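Local coordinates for protein alanine racemase (Actinobacillus succinogenes, PDB 3C3K) that has the two-lobed fold of periplasmic binding proteins and LacI-type regulators despite its racemase name, and probably binds a small ligand between its lobes, at residues A215-D220 with A231-Q236. Residues are numbered along the deposited sequence; the frame is centred on the assembly and turned at random.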
loop_
_atom_site.group_PDB
_atom_site.type_symbol
_atom_site.label_atom_id
_atom_site.label_comp_id
_atom_site.label_asym_id
_atom_site.label_seq_id
_atom_site.Cartn_x
_atom_site.Cartn_y
_atom_site.Cartn_z
ATOM N N ALA B 215 19.070 -9.506 -15.848
ATOM C CA ALA B 215 17.772 -10.078 -15.556
ATOM C C ALA B 215 17.357 -9.521 -14.182
ATOM O O ALA B 215 18.227 -9.239 -13.358
ATOM C CB ALA B 215 17.932 -11.543 -15.456
ATOM N N VAL B 216 16.057 -9.380 -13.918
ATOM C CA VAL B 216 15.521 -8.971 -12.600
ATOM C C VAL B 216 14.443 -9.949 -12.158
ATOM O O VAL B 216 13.584 -10.320 -12.959
ATOM C CB VAL B 216 14.943 -7.515 -12.613
ATOM C CG1 VAL B 216 14.489 -7.081 -11.194
ATOM C CG2 VAL B 216 15.956 -6.493 -13.177
ATOM N N VAL B 217 14.483 -10.364 -10.892
ATOM C CA VAL B 217 13.451 -11.176 -10.269
ATOM C C VAL B 217 13.064 -10.498 -8.954
ATOM O O VAL B 217 13.923 -9.977 -8.210
ATOM C CB VAL B 217 13.910 -12.661 -10.036
ATOM C CG1 VAL B 217 12.851 -13.487 -9.216
ATOM C CG2 VAL B 217 14.234 -13.311 -11.370
ATOM N N GLY B 218 11.764 -10.428 -8.709
ATOM C CA GLY B 218 11.263 -9.886 -7.431
ATOM C C GLY B 218 10.691 -10.914 -6.452
ATOM O O GLY B 218 11.075 -12.082 -6.445
ATOM N N PHE B 219 9.809 -10.470 -5.560
ATOM C CA PHE B 219 9.226 -11.371 -4.559
ATOM C C PHE B 219 7.865 -10.859 -4.098
ATOM O O PHE B 219 7.713 -9.679 -3.821
ATOM C CB PHE B 219 10.186 -11.567 -3.393
ATOM C CG PHE B 219 10.173 -12.956 -2.797
ATOM C CD1 PHE B 219 9.103 -13.375 -2.018
ATOM C CD2 PHE B 219 11.229 -13.824 -2.995
ATOM C CE1 PHE B 219 9.072 -14.664 -1.454
ATOM C CE2 PHE B 219 11.222 -15.149 -2.432
ATOM C CZ PHE B 219 10.106 -15.551 -1.642
ATOM N N ASP B 220 6.873 -11.734 -4.128
ATOM C CA ASP B 220 5.533 -11.525 -3.529
ATOM C C ASP B 220 4.387 -11.599 -4.514
ATOM O O ASP B 220 3.323 -12.063 -4.181
ATOM C CB ASP B 220 5.407 -10.227 -2.731
ATOM C CG ASP B 220 6.131 -10.277 -1.382
ATOM O OD1 ASP B 220 6.619 -11.319 -0.951
ATOM O OD2 ASP B 220 6.185 -9.247 -0.742
ATOM N N ALA B 231 7.501 -6.482 -17.646
ATOM C CA ALA B 231 6.779 -7.078 -16.505
ATOM C C ALA B 231 7.756 -7.939 -15.725
ATOM O O ALA B 231 8.648 -8.516 -16.310
ATOM C CB ALA B 231 5.638 -7.903 -16.966
ATOM N N LEU B 232 7.491 -8.068 -14.416
ATOM C CA LEU B 232 8.447 -8.554 -13.450
ATOM C C LEU B 232 8.245 -10.010 -13.076
ATOM O O LEU B 232 7.195 -10.359 -12.559
ATOM C CB LEU B 232 8.405 -7.621 -12.189
ATOM C CG LEU B 232 9.304 -8.142 -11.108
ATOM C CD1 LEU B 232 10.767 -7.946 -11.606
ATOM C CD2 LEU B 232 8.954 -7.380 -9.806
ATOM N N THR B 233 9.217 -10.871 -13.435
ATOM C CA THR B 233 9.314 -12.183 -12.858
ATOM C C THR B 233 9.398 -12.095 -11.347
ATOM O O THR B 233 10.095 -11.256 -10.763
ATOM C CB THR B 233 10.499 -12.934 -13.397
ATOM O OG1 THR B 233 10.353 -13.049 -14.804
ATOM C CG2 THR B 233 10.640 -14.372 -12.765
ATOM N N THR B 234 8.685 -12.970 -10.692
ATOM C CA THR B 234 8.579 -12.863 -9.258
ATOM C C THR B 234 8.233 -14.194 -8.642
ATOM O O THR B 234 7.863 -15.166 -9.343
ATOM C CB THR B 234 7.538 -11.779 -8.889
ATOM O OG1 THR B 234 7.560 -11.545 -7.475
ATOM C CG2 THR B 234 6.094 -12.166 -9.374
ATOM N N VAL B 235 8.390 -14.248 -7.322
ATOM C CA VAL B 235 7.829 -15.337 -6.541
ATOM C C VAL B 235 6.450 -14.934 -6.007
ATOM O O VAL B 235 6.358 -14.114 -5.101
ATOM C CB VAL B 235 8.768 -15.778 -5.380
ATOM C CG1 VAL B 235 8.182 -16.918 -4.645
ATOM C CG2 VAL B 235 10.121 -16.145 -5.908
ATOM N N GLN B 236 5.402 -15.519 -6.585
ATOM C CA GLN B 236 4.010 -15.235 -6.193
ATOM C C GLN B 236 3.640 -15.953 -4.919
ATOM O O GLN B 236 3.785 -17.193 -4.843
ATOM C CB GLN B 236 3.072 -15.722 -7.286
ATOM C CG GLN B 236 1.607 -15.530 -6.975
ATOM C CD GLN B 236 1.241 -14.118 -7.189
ATOM O OE1 GLN B 236 1.421 -13.604 -8.294
ATOM N NE2 GLN B 236 0.754 -13.441 -6.134
#
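Val-235 lays its isopropyl group flat over one face of the Phe-219 ring, a compact example of a CH-pi contact in which the two side chains leave their backbones in the same direction, one alongside the other. Val-235 CB stands 3.8 Å from the Phe-219 ring centroid, almost exactly on the ring normal. From there the two methyls divide the rim: Val-235 CG1, anti to the backbone N (chi1 -178°), sits 3.8 Å from Phe-219 CZ and next nearest CE1, while CG2 rests over CE2 and CD2. Helix 108-121 packs against both residues, and Arg-142 makes a cation-pi contact with the ring.

At the base of these side chains the backbones run roughly parallel, joined by two hydrogen bonds. Gly-218 N gives a nearly straight one (173°) to Thr-233 O, at 2.8 Å; the more bent one passes from Asp-220 N to Val-235 O at 2.6 Å. In the periplasmic-binding-protein fold of this chain, strand 215-217 is an outermost member of the parallel sheet of the C-terminal lobe, and the chain returns after a short helix-free connection to lie along its continuation.

At the other end Leu-232 reaches Val-216 by its CD1 branch, 3.8 Å from Val-216 CG1, with Ala-196 of helix 193-205 touching both side chains. Thr-234 OG1 lies 3.1 Å from Phe-219 N, but the angle is too poor for a bond, and the hydroxyl is satisfied by Asp-193 instead. Asp-220 CB points away from 231-236; OD1 bonds Gln-237 NE2, and OD2 a bound glycerol.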